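Local coordinates for protein Pre-mRNA-splicing factor SAD1 (Saccharomyces cerevisiae, PDB 4MSX) that promotes assembly of newly made U4 snRNA into the U4/U6 snRNP, is required for pre-mRNA splicing, and is a catalytically inactive relative of deubiquitinases, at residues A154-Y159 with L214-N219; Y192-S197 with R267-W272; I224-I229 with V250-V255. All coordinates share one frame; numbering follows the deposited sequence.

In the fold
Contacts 1, 2 and 3 form a chain of packing that runs from the zinc-finger side into the ubiquitin-protease-like domain. Contact 1 lies about 15 Å from contact 3 and about 23 Å from contact 2, and contacts 2 and 3 are about 13 Å apart, all between centres. Along the sequence the segments of contacts 1 and 2 alternate, and contact 3 is nested inside the loop that contact 2 closes. Contact 1 reaches contact 3 through Phe217, which packs on Ile224 and Ser228, and through the Asp218-Lys225 salt bridge. Val250, in the 250-255 segment of contact 3, packs on Tyr194 and Ala195 of contact 2. Helices 189-203, 222-234, 247-256 and 266-280 are thereby joined into one helical region.

Contact 1: A154-Y159 with L214-N219; sequences AAYPTY and LNHFDN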
loop_
_atom_site.group_PDB
_atom_site.type_symbol
_atom_site.label_atom_id
_atom_site.label_comp_id
_atom_site.label_asym_id
_atom_site.label_seq_id
_atom_site.Cartn_x
_atom_site.Cartn_y
_atom_site.Cartn_z
ATOM N N ALA A 154 1.884 -18.406 4.178
ATOM C CA ALA A 154 2.805 -17.300 4.442
ATOM C C ALA A 154 3.471 -16.816 3.156
ATOM O O ALA A 154 3.777 -15.608 3.013
ATOM C CB ALA A 154 3.907 -17.723 5.483
ATOM N N ALA A 155 3.726 -17.747 2.228
ATOM C CA ALA A 155 4.324 -17.403 0.935
ATOM C C ALA A 155 3.307 -16.826 -0.070
ATOM O O ALA A 155 3.672 -16.016 -0.941
ATOM C CB ALA A 155 5.017 -18.657 0.301
ATOM N N TYR A 156 2.041 -17.241 0.044
ATOM C CA TYR A 156 1.043 -16.859 -0.929
ATOM C C TYR A 156 -0.367 -16.975 -0.300
ATOM O O TYR A 156 -0.999 -17.978 -0.422
ATOM C CB TYR A 156 1.188 -17.755 -2.163
ATOM C CG TYR A 156 0.292 -17.350 -3.290
ATOM C CD1 TYR A 156 0.691 -16.355 -4.172
ATOM C CD2 TYR A 156 -0.961 -17.936 -3.480
ATOM C CE1 TYR A 156 -0.102 -15.937 -5.216
ATOM C CE2 TYR A 156 -1.794 -17.504 -4.548
ATOM C CZ TYR A 156 -1.349 -16.478 -5.393
ATOM O OH TYR A 156 -2.078 -16.022 -6.470
ATOM N N PRO A 157 -0.804 -15.963 0.464
ATOM C CA PRO A 157 -2.092 -16.009 1.159
ATOM C C PRO A 157 -3.222 -16.245 0.165
ATOM O O PRO A 157 -3.152 -15.745 -0.956
ATOM C CB PRO A 157 -2.210 -14.615 1.807
ATOM C CG PRO A 157 -0.748 -14.209 2.021
ATOM C CD PRO A 157 -0.058 -14.737 0.770
ATOM N N THR A 158 -4.211 -17.039 0.579
ATOM C CA THR A 158 -5.345 -17.386 -0.274
ATOM C C THR A 158 -6.626 -17.052 0.479
ATOM O O THR A 158 -6.658 -17.037 1.715
ATOM C CB THR A 158 -5.366 -18.899 -0.646
ATOM O OG1 THR A 158 -5.144 -19.674 0.537
ATOM C CG2 THR A 158 -4.285 -19.225 -1.692
ATOM N N TYR A 159 -7.688 -16.721 -0.256
ATOM C CA TYR A 159 -8.887 -16.219 0.396
ATOM C C TYR A 159 -10.095 -16.742 -0.403
ATOM O O TYR A 159 -9.962 -16.979 -1.594
ATOM C CB TYR A 159 -8.941 -14.663 0.322
ATOM C CG TYR A 159 -7.747 -14.005 1.022
ATOM C CD1 TYR A 159 -7.789 -13.754 2.388
ATOM C CD2 TYR A 159 -6.580 -13.690 0.318
ATOM C CE1 TYR A 159 -6.712 -13.193 3.051
ATOM C CE2 TYR A 159 -5.488 -13.077 0.983
ATOM C CZ TYR A 159 -5.571 -12.854 2.349
ATOM O OH TYR A 159 -4.565 -12.291 3.076
ATOM N N LEU A 214 -8.910 -12.208 -4.359
ATOM C CA LEU A 214 -9.690 -13.411 -4.801
ATOM C C LEU A 214 -9.262 -13.949 -6.150
ATOM O O LEU A 214 -9.742 -15.004 -6.577
ATOM C CB LEU A 214 -11.212 -13.109 -4.842
ATOM C CG LEU A 214 -11.784 -12.759 -3.473
ATOM C CD1 LEU A 214 -13.255 -12.214 -3.538
ATOM C CD2 LEU A 214 -11.747 -13.967 -2.580
ATOM N N ASN A 215 -8.403 -13.224 -6.856
ATOM C CA ASN A 215 -7.918 -13.698 -8.144
ATOM C C ASN A 215 -6.436 -14.008 -8.158
ATOM O O ASN A 215 -5.726 -13.623 -7.256
ATOM C CB ASN A 215 -8.264 -12.685 -9.196
ATOM C CG ASN A 215 -9.770 -12.514 -9.301
ATOM O OD1 ASN A 215 -10.434 -13.287 -9.987
ATOM N ND2 ASN A 215 -10.314 -11.580 -8.542
ATOM N N HIS A 216 -5.992 -14.719 -9.181
ATOM C CA HIS A 216 -4.582 -15.042 -9.317
ATOM C C HIS A 216 -4.098 -14.338 -10.552
ATOM O O HIS A 216 -4.864 -14.096 -11.469
ATOM C CB HIS A 216 -4.403 -16.568 -9.371
ATOM C CG HIS A 216 -5.046 -17.236 -8.201
ATOM N ND1 HIS A 216 -4.505 -17.185 -6.934
ATOM C CD2 HIS A 216 -6.233 -17.882 -8.077
ATOM C CE1 HIS A 216 -5.309 -17.806 -6.085
ATOM N NE2 HIS A 216 -6.364 -18.243 -6.754
ATOM N N PHE A 217 -2.833 -13.991 -10.585
ATOM C CA PHE A 217 -2.397 -13.057 -11.606
ATOM C C PHE A 217 -1.153 -13.591 -12.338
ATOM O O PHE A 217 -0.276 -12.828 -12.726
ATOM C CB PHE A 217 -2.161 -11.652 -10.965
ATOM C CG PHE A 217 -3.412 -10.999 -10.470
ATOM C CD1 PHE A 217 -3.873 -11.244 -9.205
ATOM C CD2 PHE A 217 -4.140 -10.143 -11.288
ATOM C CE1 PHE A 217 -5.055 -10.648 -8.736
ATOM C CE2 PHE A 217 -5.305 -9.541 -10.855
ATOM C CZ PHE A 217 -5.787 -9.795 -9.572
ATOM N N ASP A 218 -1.102 -14.904 -12.557
ATOM C CA ASP A 218 0.021 -15.535 -13.277
ATOM C C ASP A 218 0.065 -15.218 -14.783
ATOM O O ASP A 218 1.092 -15.390 -15.453
ATOM C CB ASP A 218 -0.022 -17.045 -13.077
ATOM C CG ASP A 218 0.145 -17.437 -11.629
ATOM O OD1 ASP A 218 1.262 -17.247 -11.086
ATOM O OD2 ASP A 218 -0.843 -17.936 -11.038
ATOM N N ASN A 219 -1.055 -14.731 -15.294
ATOM C CA ASN A 219 -1.183 -14.357 -16.693
ATOM C C ASN A 219 -1.158 -12.828 -16.999
ATOM O O ASN A 219 -1.428 -12.443 -18.142
ATOM C CB ASN A 219 -2.498 -14.951 -17.196
ATOM C CG ASN A 219 -3.629 -14.740 -16.193
ATOM O OD1 ASN A 219 -3.635 -15.344 -15.103
ATOM N ND2 ASN A 219 -4.565 -13.849 -16.529
HETATM O O HOH W 1 -1.476 -13.429 -7.868
HETATM O O HOH W 2 -9.295 -17.311 -4.576
#
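Tyr156 and His216 meet rim to rim, with neither ring over the face of the other. Their planes are inclined by 27° and their centroids are 5.8 Å apart. The phenol end of the tyrosine does the touching: Tyr156 OH lies 2.7 Å from His216 ND1 in a hydrogen bond whose donor may be either partner. The imidazole nitrogen comes to the tyrosine ring at its edge, in plane. Tyr156 is the first residue beyond helix 146-155, and its CG, anti to the backbone N (chi1 -174°), carries the ring across to the loop 214-219. A water adds a second partner at 3.0 Å from Tyr156 OH and makes a weak bond with the backbone N of Phe217. At the other end of the contact the side chain of Leu214 turns back toward the loop segment 156-159, so that its CD2 lies 3.6 Å from Tyr159 O and also touches Tyr159 CB. A second water lies 3.1 Å from both Tyr159 O and Leu214 O and can bridge them. The Tyr159 ring leads elsewhere, its OH bonding to Lys232 O on helix 222-234, against which Tyr156 also packs. This is a surface contact joining the chain that leaves helix 146-155, at the end of the zinc-bound, UBP-type finger region (classed as degenerate), to the loop between helices 206-214 and 222-234 of the USP-like region.

Contact 2: Y192-S197 with R267-W272; sequences YDYAHS and RLFLLW
Tyr194 O, close to the ring of Phe269, accepts a hydrogen bond from Ser197 OG at 3.0 Å, the donor standing above the carbonyl plane (43° out of it); the serine has two conformers, so this bond may be only partly occupied. The helix is kinked at Tyr194 and Ala195, where the regular bonding to the turn before is interrupted, just where it meets Phe269. Tyr194 and Phe269 form a T-shaped pair: the edge of the tyrosine ring is directed at the face of the phenylalanine, with centroids 5.7 Å apart and planes at 86°. Tyr194 CE1 stands over that face, offset toward the rim, while Tyr194 CD1 rests 4.0 Å from Phe269 CB. With CG placed between the backbone N and the carbonyl carbon (chi1 63°), the tyrosine side chain swings its end to the neighbouring helix. Phe269 CE2 packs 3.7 Å from Ala195 CB and equally close to Ala195 CA. An alanine here removes the ring of Phe269, which would probably open a gap beside Ala195 and leave the Tyr194 edge without the face it meets. Val198 also touches Phe269, and Val250 of helix 247-256 packs on both Tyr194 and Ala195. The three touching residues are buried where helices 189-203 and 266-280 pack, consistent with the helical thumb subdomain of USP folds.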
loop_
_atom_site.group_PDB
_atom_site.type_symbol
_atom_site.label_atom_id
_atom_site.label_comp_id
_atom_site.label_asym_id
_atom_site.label_seq_id
_atom_site.Cartn_x
_atom_site.Cartn_y
_atom_site.Cartn_z
ATOM N N TYR A 192 11.219 3.703 2.616
ATOM C CA TYR A 192 10.099 3.394 1.738
ATOM C C TYR A 192 8.712 3.889 2.273
ATOM O O TYR A 192 7.646 3.440 1.771
ATOM C CB TYR A 192 10.070 1.865 1.496
ATOM C CG TYR A 192 11.273 1.435 0.626
ATOM C CD1 TYR A 192 11.427 1.913 -0.674
ATOM C CD2 TYR A 192 12.266 0.602 1.130
ATOM C CE1 TYR A 192 12.522 1.526 -1.478
ATOM C CE2 TYR A 192 13.370 0.165 0.298
ATOM C CZ TYR A 192 13.488 0.652 -0.983
ATOM O OH TYR A 192 14.596 0.272 -1.783
ATOM N N ASP A 193 8.700 4.806 3.241
ATOM C CA ASP A 193 7.418 5.224 3.821
ATOM C C ASP A 193 6.413 5.726 2.779
ATOM O O ASP A 193 5.189 5.422 2.893
ATOM C CB ASP A 193 7.559 6.283 4.911
ATOM C CG ASP A 193 8.405 7.487 4.478
ATOM O OD1 ASP A 193 8.866 7.578 3.300
ATOM O OD2 ASP A 193 8.608 8.343 5.367
ATOM N N TYR A 194 6.888 6.426 1.754
ATOM C CA TYR A 194 5.958 6.909 0.712
ATOM C C TYR A 194 5.255 5.752 -0.013
ATOM O O TYR A 194 4.097 5.853 -0.427
ATOM C CB TYR A 194 6.649 7.787 -0.329
ATOM C CG TYR A 194 7.706 7.044 -1.118
ATOM C CD1 TYR A 194 7.356 6.357 -2.275
ATOM C CD2 TYR A 194 9.010 6.964 -0.662
ATOM C CE1 TYR A 194 8.294 5.653 -2.999
ATOM C CE2 TYR A 194 9.974 6.207 -1.363
ATOM C CZ TYR A 194 9.597 5.563 -2.522
ATOM O OH TYR A 194 10.524 4.820 -3.225
ATOM N N ALA A 195 5.966 4.651 -0.211
ATOM C CA ALA A 195 5.383 3.498 -0.856
ATOM C C ALA A 195 4.481 2.749 0.112
ATOM O O ALA A 195 3.454 2.210 -0.304
ATOM C CB ALA A 195 6.533 2.502 -1.355
ATOM N N HIS A 196 4.861 2.656 1.381
ATOM C CA HIS A 196 3.958 1.986 2.343
ATOM C C HIS A 196 2.585 2.686 2.333
ATOM O O HIS A 196 1.557 2.021 2.303
ATOM C CB HIS A 196 4.537 2.053 3.754
ATOM C CG HIS A 196 5.895 1.451 3.845
ATOM N ND1 HIS A 196 6.802 1.803 4.816
ATOM C CD2 HIS A 196 6.485 0.507 3.074
ATOM C CE1 HIS A 196 7.911 1.085 4.641
ATOM N NE2 HIS A 196 7.738 0.286 3.599
ATOM N N SER A 197 2.568 4.023 2.314
ATOM C CA SER A 197 1.287 4.703 2.415
ATOM C C SER A 197 0.451 4.419 1.183
ATOM O O SER A 197 -0.747 4.186 1.307
ATOM C CB SER A 197 1.421 6.238 2.620
ATOM O OG SER A 197 2.002 6.854 1.509
ATOM N N ARG A 267 1.943 11.146 -3.431
ATOM C CA ARG A 267 1.123 11.504 -4.550
ATOM C C ARG A 267 1.764 11.051 -5.884
ATOM O O ARG A 267 1.106 10.443 -6.741
ATOM C CB ARG A 267 0.929 13.022 -4.596
ATOM C CG ARG A 267 0.166 13.420 -5.853
ATOM C CD ARG A 267 -0.050 14.968 -5.936
ATOM N NE ARG A 267 -0.354 15.283 -7.311
ATOM C CZ ARG A 267 0.569 15.503 -8.245
ATOM N NH1 ARG A 267 1.856 15.578 -7.915
ATOM N NH2 ARG A 267 0.167 15.721 -9.489
ATOM N N LEU A 268 3.050 11.385 -6.068
ATOM C CA LEU A 268 3.732 11.019 -7.303
ATOM C C LEU A 268 3.750 9.481 -7.447
ATOM O O LEU A 268 3.596 8.945 -8.523
ATOM C CB LEU A 268 5.195 11.508 -7.256
ATOM C CG LEU A 268 5.264 13.051 -7.372
ATOM C CD1 LEU A 268 6.729 13.576 -7.132
ATOM C CD2 LEU A 268 4.746 13.462 -8.753
ATOM N N PHE A 269 3.962 8.793 -6.344
ATOM C CA PHE A 269 4.033 7.333 -6.423
ATOM C C PHE A 269 2.641 6.725 -6.653
ATOM O O PHE A 269 2.504 5.790 -7.429
ATOM C CB PHE A 269 4.682 6.748 -5.182
ATOM C CG PHE A 269 4.832 5.227 -5.237
ATOM C CD1 PHE A 269 5.570 4.623 -6.266
ATOM C CD2 PHE A 269 4.204 4.411 -4.288
ATOM C CE1 PHE A 269 5.699 3.223 -6.337
ATOM C CE2 PHE A 269 4.340 2.984 -4.343
ATOM C CZ PHE A 269 5.096 2.414 -5.357
ATOM N N LEU A 270 1.607 7.276 -6.007
ATOM C CA LEU A 270 0.224 6.794 -6.253
ATOM C C LEU A 270 -0.127 6.947 -7.729
ATOM O O LEU A 270 -0.662 6.031 -8.344
ATOM C CB LEU A 270 -0.773 7.606 -5.401
ATOM C CG LEU A 270 -2.225 7.114 -5.642
ATOM C CD1 LEU A 270 -3.044 7.238 -4.348
ATOM C CD2 LEU A 270 -2.847 7.902 -6.768
ATOM N N LEU A 271 0.186 8.102 -8.325
ATOM C CA LEU A 271 -0.167 8.361 -9.726
ATOM C C LEU A 271 0.637 7.389 -10.601
ATOM O O LEU A 271 0.132 6.833 -11.580
ATOM C CB LEU A 271 0.240 9.784 -10.162
ATOM C CG LEU A 271 -0.651 10.884 -9.490
ATOM C CD1 LEU A 271 -0.226 12.293 -9.849
ATOM C CD2 LEU A 271 -2.119 10.706 -9.890
ATOM N N TRP A 272 1.926 7.249 -10.307
ATOM C CA TRP A 272 2.736 6.293 -11.092
ATOM C C TRP A 272 2.113 4.863 -11.009
ATOM O O TRP A 272 2.033 4.119 -12.015
ATOM C CB TRP A 272 4.192 6.247 -10.540
ATOM C CG TRP A 272 5.131 5.438 -11.393
ATOM C CD1 TRP A 272 5.978 5.909 -12.396
ATOM C CD2 TRP A 272 5.388 4.025 -11.278
ATOM N NE1 TRP A 272 6.722 4.840 -12.921
ATOM C CE2 TRP A 272 6.380 3.692 -12.251
ATOM C CE3 TRP A 272 4.872 3.009 -10.456
ATOM C CZ2 TRP A 272 6.823 2.383 -12.447
ATOM C CZ3 TRP A 272 5.350 1.675 -10.651
ATOM C CH2 TRP A 272 6.318 1.409 -11.632
#

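Contact 3: I224-I229 with V250-V255; sequences IKRLSI and VSYLKV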
loop_
_atom_site.group_PDB
_atom_site.type_symbol
_atom_site.label_atom_id
_atom_site.label_comp_id
_atom_site.label_asym_id
_atom_site.label_seq_id
_atom_site.Cartn_x
_atom_site.Cartn_y
_atom_site.Cartn_z
ATOM N N ILE A 224 2.220 -7.019 -12.026
ATOM C CA ILE A 224 0.862 -7.225 -11.464
ATOM C C ILE A 224 0.897 -8.412 -10.512
ATOM O O ILE A 224 0.330 -8.352 -9.434
ATOM C CB ILE A 224 -0.257 -7.444 -12.531
ATOM C CG1 ILE A 224 -0.635 -6.150 -13.231
ATOM C CG2 ILE A 224 -1.573 -7.908 -11.869
ATOM C CD1 ILE A 224 -1.447 -5.128 -12.268
ATOM N N LYS A 225 1.632 -9.482 -10.866
ATOM C CA LYS A 225 1.741 -10.589 -9.929
ATOM C C LYS A 225 2.394 -10.129 -8.611
ATOM O O LYS A 225 1.911 -10.438 -7.524
ATOM C CB LYS A 225 2.568 -11.744 -10.533
ATOM C CG LYS A 225 2.621 -12.937 -9.605
ATOM C CD LYS A 225 3.167 -14.172 -10.328
ATOM C CE LYS A 225 3.222 -15.401 -9.407
ATOM N NZ LYS A 225 1.919 -15.666 -8.717
ATOM N N ARG A 226 3.506 -9.393 -8.680
ATOM C CA ARG A 226 4.153 -9.018 -7.439
ATOM C C ARG A 226 3.243 -8.093 -6.608
ATOM O O ARG A 226 3.182 -8.197 -5.397
ATOM C CB ARG A 226 5.474 -8.299 -7.739
ATOM C CG ARG A 226 6.631 -9.268 -8.103
ATOM C CD ARG A 226 7.755 -8.331 -8.538
ATOM N NE ARG A 226 9.043 -8.940 -8.825
ATOM C CZ ARG A 226 10.091 -8.916 -7.994
ATOM N NH1 ARG A 226 10.026 -8.395 -6.753
ATOM N NH2 ARG A 226 11.203 -9.451 -8.406
ATOM N N LEU A 227 2.533 -7.201 -7.278
ATOM C CA LEU A 227 1.723 -6.221 -6.549
ATOM C C LEU A 227 0.569 -7.014 -5.866
ATOM O O LEU A 227 0.150 -6.734 -4.729
ATOM C CB LEU A 227 1.173 -5.183 -7.535
ATOM C CG LEU A 227 0.111 -4.237 -6.938
ATOM C CD1 LEU A 227 0.673 -3.515 -5.722
ATOM C CD2 LEU A 227 -0.340 -3.231 -8.007
ATOM N N SER A 228 0.045 -7.999 -6.584
ATOM C CA SER A 228 -1.104 -8.750 -6.030
ATOM C C SER A 228 -0.650 -9.490 -4.779
ATOM O O SER A 228 -1.410 -9.618 -3.775
ATOM C CB SER A 228 -1.719 -9.749 -7.064
ATOM O OG SER A 228 -0.843 -10.844 -7.321
ATOM N N ILE A 229 0.588 -10.005 -4.803
ATOM C CA ILE A 229 1.060 -10.684 -3.619
ATOM C C ILE A 229 1.244 -9.708 -2.427
ATOM O O ILE A 229 0.988 -10.089 -1.290
ATOM C CB ILE A 229 2.338 -11.560 -3.949
ATOM C CG1 ILE A 229 1.876 -12.761 -4.829
ATOM C CG2 ILE A 229 3.043 -11.983 -2.675
ATOM C CD1 ILE A 229 2.973 -13.464 -5.580
ATOM N N VAL A 250 9.708 -2.600 -4.119
ATOM C CA VAL A 250 9.917 -1.187 -4.579
ATOM C C VAL A 250 11.222 -1.122 -5.354
ATOM O O VAL A 250 11.338 -0.441 -6.356
ATOM C CB VAL A 250 9.896 -0.157 -3.419
ATOM C CG1 VAL A 250 10.143 1.253 -4.023
ATOM C CG2 VAL A 250 8.498 -0.215 -2.693
ATOM N N SER A 251 12.195 -1.911 -4.920
ATOM C CA SER A 251 13.474 -1.922 -5.621
ATOM C C SER A 251 13.279 -2.554 -6.997
ATOM O O SER A 251 13.833 -2.077 -7.990
ATOM C CB SER A 251 14.560 -2.614 -4.777
ATOM O OG SER A 251 15.662 -2.821 -5.603
ATOM N N TYR A 252 12.413 -3.567 -7.107
ATOM C CA TYR A 252 12.089 -4.125 -8.406
ATOM C C TYR A 252 11.475 -3.064 -9.339
ATOM O O TYR A 252 11.734 -3.011 -10.574
ATOM C CB TYR A 252 11.095 -5.354 -8.241
ATOM C CG TYR A 252 10.352 -5.700 -9.501
ATOM C CD1 TYR A 252 10.945 -6.504 -10.462
ATOM C CD2 TYR A 252 9.069 -5.239 -9.747
ATOM C CE1 TYR A 252 10.309 -6.803 -11.651
ATOM C CE2 TYR A 252 8.409 -5.536 -10.950
ATOM C CZ TYR A 252 9.059 -6.320 -11.896
ATOM O OH TYR A 252 8.488 -6.631 -13.098
ATOM N N LEU A 253 10.560 -2.256 -8.805
ATOM C CA LEU A 253 9.988 -1.223 -9.652
ATOM C C LEU A 253 11.082 -0.286 -10.271
ATOM O O LEU A 253 10.950 0.158 -11.382
ATOM C CB LEU A 253 9.028 -0.348 -8.816
ATOM C CG LEU A 253 7.849 -1.141 -8.220
ATOM C CD1 LEU A 253 6.962 -0.083 -7.433
ATOM C CD2 LEU A 253 6.994 -1.821 -9.324
ATOM N N LYS A 254 12.094 0.021 -9.498
ATOM C CA LYS A 254 13.133 0.980 -9.963
ATOM C C LYS A 254 14.044 0.229 -10.979
ATOM O O LYS A 254 14.401 0.743 -12.059
ATOM C CB LYS A 254 13.981 1.466 -8.790
ATOM C CG LYS A 254 13.193 2.205 -7.636
ATOM C CD LYS A 254 14.082 3.203 -6.840
ATOM C CE LYS A 254 13.934 3.084 -5.307
ATOM N NZ LYS A 254 14.754 1.964 -4.652
ATOM N N VAL A 255 14.391 -1.007 -10.638
ATOM C CA VAL A 255 15.372 -1.775 -11.475
ATOM C C VAL A 255 14.745 -2.277 -12.775
ATOM O O VAL A 255 15.344 -2.204 -13.849
ATOM C CB VAL A 255 15.958 -2.935 -10.635
ATOM C CG1 VAL A 255 16.780 -3.953 -11.506
ATOM C CG2 VAL A 255 16.813 -2.368 -9.536
#
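Arg226 leaves its helix with CG anti to the carbonyl carbon (chi1 -79°) and an extended chain from CG to NE, while Tyr252 turns its CG anti to the backbone N; together these bring the guanidinium over one face of the phenol, and the turn about CD-NE (chi4 -102°) lays it flat. The two planes are only 8° apart and their centres 4.0 Å. NE lies above the middle of the ring, and Arg226 NE to Tyr252 CD1, at 3.5 Å, is the closest approach. CZ stands off-centre in a cation-pi contact, and Arg226 NH1 reaches past the ring to Tyr252 CB at 3.6 Å. One bond before NE, Arg226 CD makes a CH-pi contact over the same face, 3.7 Å from the centroid of the Tyr252 ring. Salt bridges help fix the rotation of the guanidinium: Arg226 NE to Glu222 OE2, one turn earlier on its own helix, and Arg226 NH1 to Asp248 OD2 on the helix of Tyr252. These carboxylates probably offset the like charge of Arg256 near NH2. Such a stacked arginine-tyrosine pair, flanked by acidic residues, here bridges helices 222-234 and 247-256 of the helical region of the USP domain.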